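Local coordinates for hypothetical conserved protein (Geobacillus kaustophilus, PDB 2PCS) that is of unknown function but, as a carbon monoxide dehydrogenase subunit G (CoxG) relative with a Bet v 1-like fold, probably binds a ligand, at residues A[107-112]-A[137-142]; A[21-26]-A[65-70]; A[31-36]-A[52-57]; A[16-21]-A[95-100]. All blocks are in the same frame, centred on the assembly; numbering follows the deposited sequence.

One antiparallel sheet supplies a side to every contact, and the helices pack against it: the helix-grip plan of Bet v 1-like proteins. Interaction 4 spans the longest loop of chain, with interaction 2 within it and interaction 3 within that again; interaction 1 follows in series, adding helix 124-148. Interactions 2 and 4 share helix 15-22 and lie about 12 Å apart between centres. Interactions 1 and 4, about 11 Å apart, use the neighbouring strands 104-116 and 87-99. Interactions 3 and 4 are farthest separated, about 25 Å between centres. An unidentified ligand lies about 4 Å from side chains of interactions 1, 2 and 3, consistent with a ligand site between sheet and helices.

Interaction 1 of 4, residues A[107-112]-A[137-142]; sequences LTYTYS and DFFKKI
Within 107-112 and 137-142 the backbones come nearest at Leu107 and Phe139, 9.7 Å between their CA atoms. At that spacing the two backbones are kept apart by a full layer of side chains, and the contact is made by three buried residues whose CB atoms all point into the gap. Phe139 is the residue that bridges it. Its CG lies beside the backbone N and opposite the carbonyl carbon (chi1 -76°), which sends the ring from the helix toward the sheet, far end first. Leu107 meets that end with both branches: CD2 lies 3.6 Å from Phe139 CZ, and CD1 is equally close, 3.6 Å, to Phe139 CE2. The two methyls thus lie against neighbouring ring atoms, and the side chains cross at about a right angle. The other flank belongs to Tyr109, whose CE1 comes within 3.9 Å of Phe139 CE1, near the plane of the phenylalanine ring and at its edge. The tyrosine hydroxyl plays no part here; it is hydrogen-bonded to His160 and His158 of the C-terminal hexahistidine tag, so these bonds belong to the construct. On a solvent-facing side of the same helix, one turn apart, Lys141 NZ and Asp137 OD2 form a salt bridge of 3.3 Å, its hydrogen bond weak. The Phe139 side chain is also about 4 Å from the unidentified ligand, consistent with a place beside the ligand site. Around it, Leu107 packs on Leu11 of strand 4-12 and Leu97 of strand 87-99, Phe139 reaches Ile9, and Phe138 turns to helix 25-31.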
loop_
_atom_site.group_PDB
_atom_site.type_symbol
_atom_site.label_atom_id
_atom_site.label_comp_id
_atom_site.label_asym_id
_atom_site.label_seq_id
_atom_site.Cartn_x
_atom_site.Cartn_y
_atom_site.Cartn_z
ATOM N N LEU A 107 -12.053 3.545 -4.267
ATOM C CA LEU A 107 -10.683 3.255 -4.626
ATOM C C LEU A 107 -10.566 1.840 -5.238
ATOM O O LEU A 107 -10.955 0.868 -4.624
ATOM C CB LEU A 107 -9.789 3.405 -3.389
ATOM C CG LEU A 107 -8.282 3.392 -3.629
ATOM C CD1 LEU A 107 -7.604 4.142 -2.545
ATOM C CD2 LEU A 107 -7.760 1.969 -3.773
ATOM N N THR A 108 -9.874 1.420 -6.382
ATOM C CA THR A 108 -9.579 0.132 -6.996
ATOM C C THR A 108 -8.081 -0.041 -7.224
ATOM O O THR A 108 -7.366 0.955 -7.280
ATOM C CB THR A 108 -10.337 -0.016 -8.329
ATOM O OG1 THR A 108 -9.922 1.011 -9.235
ATOM C CG2 THR A 108 -11.819 0.266 -8.134
ATOM N N TYR A 109 -7.733 -0.996 -7.165
ATOM C CA TYR A 109 -6.305 -1.199 -7.319
ATOM C C TYR A 109 -6.063 -2.521 -7.983
ATOM O O TYR A 109 -6.908 -3.425 -7.981
ATOM C CB TYR A 109 -5.520 -1.071 -5.999
ATOM C CG TYR A 109 -5.874 -2.158 -5.007
ATOM C CD1 TYR A 109 -6.839 -1.945 -3.999
ATOM C CD2 TYR A 109 -5.280 -3.411 -5.087
ATOM C CE1 TYR A 109 -7.225 -2.992 -3.162
ATOM C CE2 TYR A 109 -5.614 -4.418 -4.245
ATOM C CZ TYR A 109 -6.565 -4.204 -3.264
ATOM O OH TYR A 109 -6.871 -5.251 -2.407
ATOM N N THR A 110 -4.850 -2.639 -8.456
ATOM C CA THR A 110 -4.386 -3.780 -9.153
ATOM C C THR A 110 -2.926 -3.829 -8.662
ATOM O O THR A 110 -2.305 -2.775 -8.399
ATOM C CB THR A 110 -4.548 -3.413 -10.608
ATOM O OG1 THR A 110 -5.389 -4.330 -11.316
ATOM C CG2 THR A 110 -3.303 -3.095 -11.271
ATOM N N TYR A 111 -2.391 -5.022 -8.426
ATOM C CA TYR A 111 -0.957 -5.103 -8.122
ATOM C C TYR A 111 -0.343 -6.377 -8.621
ATOM O O TYR A 111 -1.015 -7.355 -8.876
ATOM C CB TYR A 111 -0.636 -4.877 -6.638
ATOM C CG TYR A 111 -0.973 -6.031 -5.770
ATOM C CD1 TYR A 111 -2.157 -6.033 -5.030
ATOM C CD2 TYR A 111 -0.142 -7.171 -5.727
ATOM C CE1 TYR A 111 -2.485 -7.111 -4.258
ATOM C CE2 TYR A 111 -0.479 -8.281 -4.939
ATOM C CZ TYR A 111 -1.627 -8.223 -4.222
ATOM O OH TYR A 111 -1.966 -9.289 -3.453
ATOM N N SER A 112 0.975 -6.351 -8.711
ATOM C CA SER A 112 1.701 -7.447 -9.283
ATOM C C SER A 112 3.047 -7.517 -8.563
ATOM O O SER A 112 3.817 -6.524 -8.582
ATOM C CB SER A 112 1.853 -7.143 -10.773
ATOM O OG SER A 112 1.921 -8.337 -11.485
ATOM N N ASP A 137 -5.365 -3.214 6.508
ATOM C CA ASP A 137 -4.891 -2.421 7.600
ATOM C C ASP A 137 -4.457 -1.010 7.192
ATOM O O ASP A 137 -4.644 -0.015 7.936
ATOM C CB ASP A 137 -3.720 -3.118 8.295
ATOM C CG ASP A 137 -3.304 -2.366 9.556
ATOM O OD1 ASP A 137 -4.114 -2.370 10.524
ATOM O OD2 ASP A 137 -2.231 -1.709 9.545
ATOM N N PHE A 138 -3.867 -0.911 6.001
ATOM C CA PHE A 138 -3.545 0.418 5.447
ATOM C C PHE A 138 -4.830 1.210 5.143
ATOM O O PHE A 138 -4.963 2.376 5.494
ATOM C CB PHE A 138 -2.712 0.253 4.185
ATOM C CG PHE A 138 -2.461 1.544 3.457
ATOM C CD1 PHE A 138 -1.464 2.440 3.890
ATOM C CD2 PHE A 138 -3.218 1.875 2.345
ATOM C CE1 PHE A 138 -1.233 3.624 3.213
ATOM C CE2 PHE A 138 -2.966 3.071 1.662
ATOM C CZ PHE A 138 -1.971 3.920 2.061
ATOM N N PHE A 139 -5.768 0.580 4.466
ATOM C CA PHE A 139 -6.988 1.304 4.113
ATOM C C PHE A 139 -7.810 1.662 5.368
ATOM O O PHE A 139 -8.490 2.695 5.401
ATOM C CB PHE A 139 -7.783 0.549 3.051
ATOM C CG PHE A 139 -7.189 0.668 1.687
ATOM C CD1 PHE A 139 -7.074 -0.432 0.868
ATOM C CD2 PHE A 139 -6.723 1.882 1.236
ATOM C CE1 PHE A 139 -6.491 -0.329 -0.402
ATOM C CE2 PHE A 139 -6.129 2.005 -0.029
ATOM C CZ PHE A 139 -6.009 0.881 -0.843
ATOM N N LYS A 140 -7.654 0.836 6.423
ATOM C CA LYS A 140 -8.292 1.058 7.722
ATOM C C LYS A 140 -7.728 2.301 8.360
ATOM O O LYS A 140 -8.474 3.113 8.886
ATOM C CB LYS A 140 -8.074 -0.148 8.650
ATOM C CG LYS A 140 -8.629 0.036 10.065
ATOM C CD LYS A 140 -8.017 -0.906 11.105
ATOM C CE LYS A 140 -8.480 -0.493 12.550
ATOM N NZ LYS A 140 -8.079 -1.528 13.608
ATOM N N LYS A 141 -6.409 2.472 8.336
ATOM C CA LYS A 141 -5.850 3.636 9.030
ATOM C C LYS A 141 -6.047 4.900 8.218
ATOM O O LYS A 141 -6.163 5.997 8.784
ATOM C CB LYS A 141 -4.382 3.434 9.417
ATOM C CG LYS A 141 -4.128 2.386 10.524
ATOM C CD LYS A 141 -2.842 1.621 10.237
ATOM C CE LYS A 141 -2.007 1.211 11.466
ATOM N NZ LYS A 141 -0.611 0.734 11.018
ATOM N N ILE A 142 -6.078 4.756 6.891
ATOM C CA ILE A 142 -6.347 5.887 6.008
ATOM C C ILE A 142 -7.762 6.365 6.277
ATOM O O ILE A 142 -8.007 7.559 6.327
ATOM C CB ILE A 142 -6.228 5.528 4.491
ATOM C CG1 ILE A 142 -4.786 5.380 4.052
ATOM C CG2 ILE A 142 -6.842 6.606 3.623
ATOM C CD1 ILE A 142 -4.002 6.591 4.237
#

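Interaction 2 of 4, residues A[21-26]-A[65-70]; sequences KLMDPS and IEVTDI
Met23 reaches from the junction of two short helices to Val67 and Ile70, and the closeness of the packing falls off from one partner to the other. The firmer half is at Ile70. There the methionine methyl rests against the ends of two isoleucine branches, with Met23 CE 3.9 Å from Ile70 CG2 and 4.0 Å from Ile70 CD1. The methionine chain gets there by bending twice, at chi2 (-65°) and chi3 (-89°), which swings CE round toward the sheet although the CB does not point directly at it. Toward Val67 the fit is slacker, since Met23 SD and Val67 CG1 are 4.4 Å apart. All three side chains are partly exposed, so this is a surface seam rather than core. Beside it helix 15-22 gives way to helix 25-31. Asp24 occupies the N-cap position of the second helix, and its OD1 accepts a 2.9 Å hydrogen bond from Ser26 OG, which arrives from above the carboxylate plane. Val67 also lies about 4 Å from the unidentified ligand. A pair of short helices between the first and second strands, beside a sheet that wraps round a long C-terminal helix, is the Bet v 1-like (helix-grip) arrangement.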
loop_
_atom_site.group_PDB
_atom_site.type_symbol
_atom_site.label_atom_id
_atom_site.label_comp_id
_atom_site.label_asym_id
_atom_site.label_seq_id
_atom_site.Cartn_x
_atom_site.Cartn_y
_atom_site.Cartn_z
ATOM N N LYS A 21 -4.759 12.486 1.538
ATOM C CA LYS A 21 -4.166 11.549 2.521
ATOM C C LYS A 21 -3.166 10.624 1.864
ATOM O O LYS A 21 -2.064 10.393 2.385
ATOM C CB LYS A 21 -5.210 10.725 3.282
ATOM C CG LYS A 21 -6.014 11.529 4.305
ATOM C CD LYS A 21 -5.158 12.339 5.275
ATOM C CE LYS A 21 -5.963 13.513 5.917
ATOM N NZ LYS A 21 -5.163 14.310 6.944
ATOM N N LEU A 22 -3.544 10.116 0.696
ATOM C CA LEU A 22 -2.720 9.177 -0.006
ATOM C C LEU A 22 -1.390 9.794 -0.494
ATOM O O LEU A 22 -0.420 9.075 -0.762
ATOM C CB LEU A 22 -3.521 8.590 -1.163
ATOM C CG LEU A 22 -4.677 7.646 -0.845
ATOM C CD1 LEU A 22 -5.428 7.354 -2.103
ATOM C CD2 LEU A 22 -4.189 6.327 -0.178
ATOM N N MET A 23 -1.350 11.115 -0.644
ATOM C CA MET A 23 -0.155 11.786 -1.152
ATOM C C MET A 23 0.672 12.451 -0.045
ATOM O O MET A 23 1.715 13.041 -0.316
ATOM C CB MET A 23 -0.519 12.811 -2.236
ATOM C CG MET A 23 -1.079 12.209 -3.481
ATOM S SD MET A 23 0.057 11.152 -4.396
ATOM C CE MET A 23 0.699 12.494 -5.354
ATOM N N ASP A 24 0.239 12.302 1.199
ATOM C CA ASP A 24 0.917 12.915 2.346
ATOM C C ASP A 24 1.888 11.947 3.022
ATOM O O ASP A 24 1.436 11.085 3.776
ATOM C CB ASP A 24 -0.146 13.297 3.362
ATOM C CG ASP A 24 0.336 14.306 4.380
ATOM O OD1 ASP A 24 1.562 14.418 4.649
ATOM O OD2 ASP A 24 -0.547 14.991 4.933
ATOM N N PRO A 25 3.208 12.074 2.777
ATOM C CA PRO A 25 4.126 11.066 3.336
ATOM C C PRO A 25 4.141 10.882 4.859
ATOM O O PRO A 25 4.430 9.791 5.318
ATOM C CB PRO A 25 5.509 11.461 2.796
ATOM C CG PRO A 25 5.380 12.789 2.248
ATOM C CD PRO A 25 3.920 13.079 1.976
ATOM N N SER A 26 3.813 11.907 5.636
ATOM C CA SER A 26 3.658 11.712 7.094
ATOM C C SER A 26 2.471 10.826 7.469
ATOM O O SER A 26 2.536 10.065 8.421
ATOM C CB SER A 26 3.584 13.045 7.864
ATOM O OG SER A 26 3.173 14.115 7.020
ATOM N N ILE A 65 10.005 2.917 -2.447
ATOM C CA ILE A 65 8.647 3.141 -2.945
ATOM C C ILE A 65 8.680 4.363 -3.831
ATOM O O ILE A 65 8.961 5.456 -3.320
ATOM C CB ILE A 65 7.663 3.421 -1.762
ATOM C CG1 ILE A 65 7.768 2.323 -0.703
ATOM C CG2 ILE A 65 6.225 3.565 -2.260
ATOM C CD1 ILE A 65 7.047 2.670 0.584
ATOM N N GLU A 66 8.425 4.165 -5.135
ATOM C CA GLU A 66 8.273 5.251 -6.114
ATOM C C GLU A 66 6.814 5.464 -6.585
ATOM O O GLU A 66 6.194 4.550 -7.101
ATOM C CB GLU A 66 9.170 5.056 -7.331
ATOM C CG GLU A 66 9.316 6.387 -8.112
ATOM C CD GLU A 66 10.110 6.277 -9.418
ATOM O OE1 GLU A 66 10.230 7.317 -10.164
ATOM O OE2 GLU A 66 10.597 5.147 -9.701
ATOM N N VAL A 67 6.293 6.675 -6.382
ATOM C CA VAL A 67 5.000 7.106 -6.938
ATOM C C VAL A 67 5.176 7.649 -8.374
ATOM O O VAL A 67 5.861 8.623 -8.567
ATOM C CB VAL A 67 4.319 8.155 -6.001
ATOM C CG1 VAL A 67 2.840 8.287 -6.298
ATOM C CG2 VAL A 67 4.485 7.753 -4.532
ATOM N N THR A 68 4.605 6.997 -9.388
ATOM C CA THR A 68 4.708 7.467 -10.769
ATOM C C THR A 68 3.312 7.653 -11.461
ATOM O O THR A 68 2.292 7.372 -10.846
ATOM C CB THR A 68 5.551 6.506 -11.587
ATOM O OG1 THR A 68 4.832 5.287 -11.773
ATOM C CG2 THR A 68 6.822 6.172 -10.866
ATOM N N ASP A 69 3.294 8.152 -12.712
ATOM C CA ASP A 69 2.091 8.350 -13.543
ATOM C C ASP A 69 1.028 9.094 -12.746
ATOM O O ASP A 69 -0.121 8.751 -12.732
ATOM C CB ASP A 69 1.596 6.978 -14.061
ATOM C CG ASP A 69 0.669 7.069 -15.282
ATOM O OD1 ASP A 69 0.799 8.001 -16.106
ATOM O OD2 ASP A 69 -0.197 6.168 -15.448
ATOM N N ILE A 70 1.442 10.133 -12.062
ATOM C CA ILE A 70 0.633 10.747 -11.047
ATOM C C ILE A 70 -0.357 11.679 -11.676
ATOM O O ILE A 70 0.052 12.691 -12.287
ATOM C CB ILE A 70 1.462 11.583 -10.123
ATOM C CG1 ILE A 70 2.512 10.715 -9.367
ATOM C CG2 ILE A 70 0.534 12.314 -9.209
ATOM C CD1 ILE A 70 3.334 11.475 -8.234
#

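Interaction 3 of 4, residues A[31-36]-A[52-57]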
loop_
_atom_site.group_PDB
_atom_site.type_symbol
_atom_site.label_atom_id
_atom_site.label_comp_id
_atom_site.label_asym_id
_atom_site.label_seq_id
_atom_site.Cartn_x
_atom_site.Cartn_y
_atom_site.Cartn_z
ATOM N N CYS A 31 0.279 5.063 8.369
ATOM C CA CYS A 31 -0.687 4.002 7.938
ATOM C C CYS A 31 -0.080 2.700 7.383
ATOM O O CYS A 31 -0.793 1.711 7.226
ATOM C CB CYS A 31 -1.722 4.566 6.962
ATOM S SG CYS A 31 -2.582 6.049 7.575
ATOM N N ILE A 32 1.209 2.695 7.048
ATOM C CA ILE A 32 1.869 1.469 6.529
ATOM C C ILE A 32 2.288 0.703 7.738
ATOM O O ILE A 32 2.956 1.240 8.607
ATOM C CB ILE A 32 3.145 1.775 5.714
ATOM C CG1 ILE A 32 2.791 2.433 4.381
ATOM C CG2 ILE A 32 3.994 0.528 5.488
ATOM C CD1 ILE A 32 3.987 3.154 3.747
ATOM N N MET A 33 1.928 -0.554 7.819
ATOM C CA MET A 33 2.306 -1.276 9.027
ATOM C C MET A 33 3.796 -1.568 9.113
ATOM O O MET A 33 4.413 -2.019 8.150
ATOM C CB MET A 33 1.525 -2.565 9.155
ATOM C CG MET A 33 1.000 -2.793 10.585
ATOM S SD MET A 33 1.019 -4.543 10.806
ATOM C CE MET A 33 -0.371 -5.079 9.823
ATOM N N GLY A 34 4.370 -1.305 10.274
ATOM C CA GLY A 34 5.776 -1.601 10.475
ATOM C C GLY A 34 6.668 -0.450 10.084
ATOM O O GLY A 34 7.876 -0.465 10.362
ATOM N N CYS A 35 6.074 0.557 9.448
ATOM C CA CYS A 35 6.823 1.673 8.932
ATOM C C CYS A 35 7.287 2.600 10.049
ATOM O O CYS A 35 6.479 3.183 10.751
ATOM C CB CYS A 35 6.053 2.421 7.863
ATOM S SG CYS A 35 7.145 3.527 6.959
ATOM N N LYS A 36 8.608 2.671 10.215
ATOM C CA LYS A 36 9.244 3.463 11.262
ATOM C C LYS A 36 9.541 4.830 10.687
ATOM O O LYS A 36 9.278 5.849 11.332
ATOM C CB LYS A 36 10.537 2.806 11.741
ATOM C CG LYS A 36 10.428 1.934 12.999
ATOM C CD LYS A 36 11.830 1.885 13.706
ATOM C CE LYS A 36 11.793 1.622 15.241
ATOM N NZ LYS A 36 13.180 1.806 15.816
ATOM N N ILE A 52 8.302 -5.534 10.443
ATOM C CA ILE A 52 7.061 -6.229 10.349
ATOM C C ILE A 52 7.027 -7.378 11.354
ATOM O O ILE A 52 7.857 -8.311 11.280
ATOM C CB ILE A 52 6.831 -6.664 8.904
ATOM C CG1 ILE A 52 6.520 -5.405 8.069
ATOM C CG2 ILE A 52 5.682 -7.666 8.821
ATOM C CD1 ILE A 52 7.133 -5.420 6.693
ATOM N N GLY A 53 6.072 -7.275 12.293
ATOM C CA GLY A 53 5.869 -8.239 13.378
ATOM C C GLY A 53 5.022 -9.462 13.022
ATOM O O GLY A 53 5.096 -10.479 13.703
ATOM N N ILE A 54 4.231 -9.389 11.957
ATOM C CA ILE A 54 3.407 -10.527 11.584
ATOM C C ILE A 54 4.320 -11.726 11.523
ATOM O O ILE A 54 5.198 -11.786 10.669
ATOM C CB ILE A 54 2.727 -10.362 10.206
ATOM C CG1 ILE A 54 1.762 -9.191 10.221
ATOM C CG2 ILE A 54 1.950 -11.600 9.840
ATOM C CD1 ILE A 54 1.344 -8.770 8.804
ATOM N N ALA A 55 4.107 -12.661 12.436
ATOM C CA ALA A 55 4.804 -13.948 12.497
ATOM C C ALA A 55 5.140 -14.643 11.178
ATOM O O ALA A 55 6.240 -15.084 10.989
ATOM C CB ALA A 55 4.001 -14.934 13.413
ATOM N N ALA A 56 4.198 -14.783 10.269
ATOM C CA ALA A 56 4.498 -15.562 9.055
ATOM C C ALA A 56 5.589 -14.896 8.191
ATOM O O ALA A 56 6.211 -15.552 7.356
ATOM C CB ALA A 56 3.210 -15.761 8.216
ATOM N N VAL A 57 5.751 -13.580 8.361
ATOM C CA VAL A 57 6.659 -12.795 7.520
ATOM C C VAL A 57 7.596 -11.932 8.349
ATOM O O VAL A 57 8.248 -11.031 7.814
ATOM C CB VAL A 57 5.897 -11.845 6.490
ATOM C CG1 VAL A 57 5.210 -12.646 5.396
ATOM C CG2 VAL A 57 4.992 -10.848 7.188
#
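Met33 and Gly34, the two central residues of a type II beta turn running from Ile32 to Cys35, lie against Ile52 and Ile54, just where the chain leaves strand 45-52 for a loop. The turn leads from helix 25-31 into the first strand that follows the paired helices of this Bet v 1-like fold. Its own polar closure is slight: Cys35 N to Ile32 O is a weak hydrogen bond of 3.3 Å. The opposing loop is closed more tightly, by Val57 N to Ile54 O at 3.0 Å. Beyond these segments Gly34 pairs through its backbone with Gln51, tying the turn to strand 45-52, neighbour of the edge strand 35-42. Between the segments themselves the contact is apolar and loose. The methionine chain bends at chi2 and chi3, the latter -74°, and its end meets the isoleucine at about a right angle, Met33 CE standing 4.2 Å from Ile54 CD1. Ile52 takes a different target, the turn's backbone, and its side chain is also about 4 Å from the unidentified ligand. With phi positive at the glycine and no CB in the way, Gly34 CA and Ile52 CG1 are 4.6 Å apart, while the same CG1 lies 4.0 Å from Met33 O.

Interaction 4 of 4, residues A[16-21]-A[95-100]; sequences EEVWSK and IDLTPI
Leu97 places its CG beside the backbone N and opposite the carbonyl carbon (chi1 -59°), and this aims both methyls at the helix carrying Val18 and Trp19. Trp19 does the reverse: CG stands opposite the backbone N at chi1 180°, and the indole swings off to one side. Leu97 CD1 packs on the backbone of the same residue, 3.8 Å from Trp19 N and 4.0 Å from Trp19 CB, with the indole atom Trp19 CE3 at 4.1 Å. Relative to the ring, this methyl comes in at the edge, near the plane. Val18 takes the other branch as well, for Val18 CG1 is 3.9 Å from Leu97 CD2 and no farther from Leu97 CD1, the two side chains running obliquely past one another. One leucine is thus held between two successive helix residues, and it lies where the backbones come nearest, 7.9 Å from Trp19 CA to Leu97 CA. Elsewhere the indole meets the ring of Tyr76, the planes about 80° apart, and also touches Pro72 and Pro73. Val18 continues the packing to Leu11 and to Ile146 of helix 124-148. All three residues of the contact are buried and every touch between them involves a leucine methyl. What joins the two segments here is therefore apolar packing and burial; the polar bonds of their residues lie within the helix or with other partners.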
loop_
_atom_site.group_PDB
_atom_site.type_symbol
_atom_site.label_atom_id
_atom_site.label_comp_id
_atom_site.label_asym_id
_atom_site.label_seq_id
_atom_site.Cartn_x
_atom_site.Cartn_y
_atom_site.Cartn_z
ATOM N N GLU A 16 -10.956 14.205 -3.616
ATOM C CA GLU A 16 -9.985 15.130 -3.046
ATOM C C GLU A 16 -9.632 14.849 -1.584
ATOM O O GLU A 16 -8.511 15.017 -1.184
ATOM C CB GLU A 16 -10.455 16.593 -3.237
ATOM C CG GLU A 16 -9.618 17.671 -2.491
ATOM C CD GLU A 16 -8.103 17.718 -2.844
ATOM O OE1 GLU A 16 -7.686 17.231 -3.918
ATOM O OE2 GLU A 16 -7.317 18.273 -2.039
ATOM N N GLU A 17 -10.578 14.435 -0.770
ATOM C CA GLU A 17 -10.227 14.188 0.635
ATOM C C GLU A 17 -9.274 13.002 0.746
ATOM O O GLU A 17 -8.317 13.046 1.530
ATOM C CB GLU A 17 -11.479 14.016 1.510
ATOM C CG GLU A 17 -12.143 15.384 1.805
ATOM C CD GLU A 17 -13.679 15.345 2.010
ATOM O OE1 GLU A 17 -14.334 14.332 1.650
ATOM O OE2 GLU A 17 -14.226 16.360 2.522
ATOM N N VAL A 18 -9.523 11.982 -0.083
ATOM C CA VAL A 18 -8.759 10.739 -0.124
ATOM C C VAL A 18 -7.404 10.964 -0.762
ATOM O O VAL A 18 -6.385 10.606 -0.186
ATOM C CB VAL A 18 -9.556 9.634 -0.877
ATOM C CG1 VAL A 18 -8.762 8.335 -0.988
ATOM C CG2 VAL A 18 -10.910 9.422 -0.155
ATOM N N TRP A 19 -7.390 11.607 -1.926
ATOM C CA TRP A 19 -6.133 11.908 -2.612
ATOM C C TRP A 19 -5.103 12.666 -1.723
ATOM O O TRP A 19 -3.900 12.321 -1.716
ATOM C CB TRP A 19 -6.400 12.658 -3.904
ATOM C CG TRP A 19 -5.168 12.994 -4.636
ATOM C CD1 TRP A 19 -4.406 14.151 -4.514
ATOM C CD2 TRP A 19 -4.520 12.181 -5.621
ATOM N NE1 TRP A 19 -3.327 14.081 -5.369
ATOM C CE2 TRP A 19 -3.376 12.895 -6.064
ATOM C CE3 TRP A 19 -4.789 10.914 -6.168
ATOM C CZ2 TRP A 19 -2.500 12.379 -7.028
ATOM C CZ3 TRP A 19 -3.950 10.433 -7.157
ATOM C CH2 TRP A 19 -2.807 11.152 -7.570
ATOM N N SER A 20 -5.557 13.651 -0.967
ATOM C CA SER A 20 -4.633 14.380 -0.081
ATOM C C SER A 20 -4.045 13.527 1.075
ATOM O O SER A 20 -2.950 13.840 1.528
ATOM C CB SER A 20 -5.273 15.642 0.510
ATOM O OG SER A 20 -6.019 15.294 1.659
ATOM N N LYS A 21 -4.759 12.486 1.538
ATOM C CA LYS A 21 -4.166 11.549 2.521
ATOM C C LYS A 21 -3.166 10.624 1.864
ATOM O O LYS A 21 -2.064 10.393 2.385
ATOM C CB LYS A 21 -5.210 10.725 3.282
ATOM C CG LYS A 21 -6.014 11.529 4.305
ATOM C CD LYS A 21 -5.158 12.339 5.275
ATOM C CE LYS A 21 -5.963 13.513 5.917
ATOM N NZ LYS A 21 -5.163 14.310 6.944
ATOM N N ILE A 95 -3.488 2.607 -8.802
ATOM C CA ILE A 95 -4.600 3.054 -8.012
ATOM C C ILE A 95 -5.467 4.091 -8.793
ATOM O O ILE A 95 -4.949 5.069 -9.349
ATOM C CB ILE A 95 -4.107 3.692 -6.716
ATOM C CG1 ILE A 95 -3.445 2.659 -5.780
ATOM C CG2 ILE A 95 -5.200 4.381 -5.980
ATOM C CD1 ILE A 95 -2.032 2.432 -6.096
ATOM N N ASP A 96 -6.786 3.895 -8.753
ATOM C CA ASP A 96 -7.734 4.817 -9.369
ATOM C C ASP A 96 -8.779 5.214 -8.334
ATOM O O ASP A 96 -9.273 4.358 -7.562
ATOM C CB ASP A 96 -8.369 4.166 -10.586
ATOM C CG ASP A 96 -7.378 4.021 -11.750
ATOM O OD1 ASP A 96 -6.928 5.053 -12.282
ATOM O OD2 ASP A 96 -7.035 2.870 -12.155
ATOM N N LEU A 97 -9.050 6.518 -8.257
ATOM C CA LEU A 97 -10.124 6.995 -7.412
ATOM C C LEU A 97 -11.349 7.344 -8.301
ATOM O O LEU A 97 -11.208 8.000 -9.377
ATOM C CB LEU A 97 -9.669 8.166 -6.541
ATOM C CG LEU A 97 -8.505 7.989 -5.556
ATOM C CD1 LEU A 97 -8.260 9.261 -4.758
ATOM C CD2 LEU A 97 -8.844 6.884 -4.605
ATOM N N THR A 98 -12.508 6.850 -7.873
ATOM C CA THR A 98 -13.774 7.072 -8.569
ATOM C C THR A 98 -14.835 7.597 -7.637
ATOM O O THR A 98 -15.142 6.952 -6.649
ATOM C CB THR A 98 -14.269 5.791 -9.167
ATOM O OG1 THR A 98 -13.381 5.452 -10.218
ATOM C CG2 THR A 98 -15.600 5.955 -9.781
ATOM N N PRO A 99 -15.408 8.765 -7.948
ATOM C CA PRO A 99 -16.462 9.284 -7.088
ATOM C C PRO A 99 -17.682 8.407 -7.351
ATOM O O PRO A 99 -17.999 8.144 -8.533
ATOM C CB PRO A 99 -16.684 10.683 -7.625
ATOM C CG PRO A 99 -16.267 10.580 -9.073
ATOM C CD PRO A 99 -15.182 9.608 -9.130
ATOM N N ILE A 100 -18.293 7.868 -6.295
ATOM C CA ILE A 100 -19.543 7.114 -6.502
ATOM C C ILE A 100 -20.749 8.021 -6.215
ATOM O O ILE A 100 -21.861 7.783 -6.690
ATOM C CB ILE A 100 -19.589 5.737 -5.791
ATOM C CG1 ILE A 100 -19.246 5.883 -4.319
ATOM C CG2 ILE A 100 -18.635 4.750 -6.502
ATOM C CD1 ILE A 100 -18.203 4.815 -3.852
#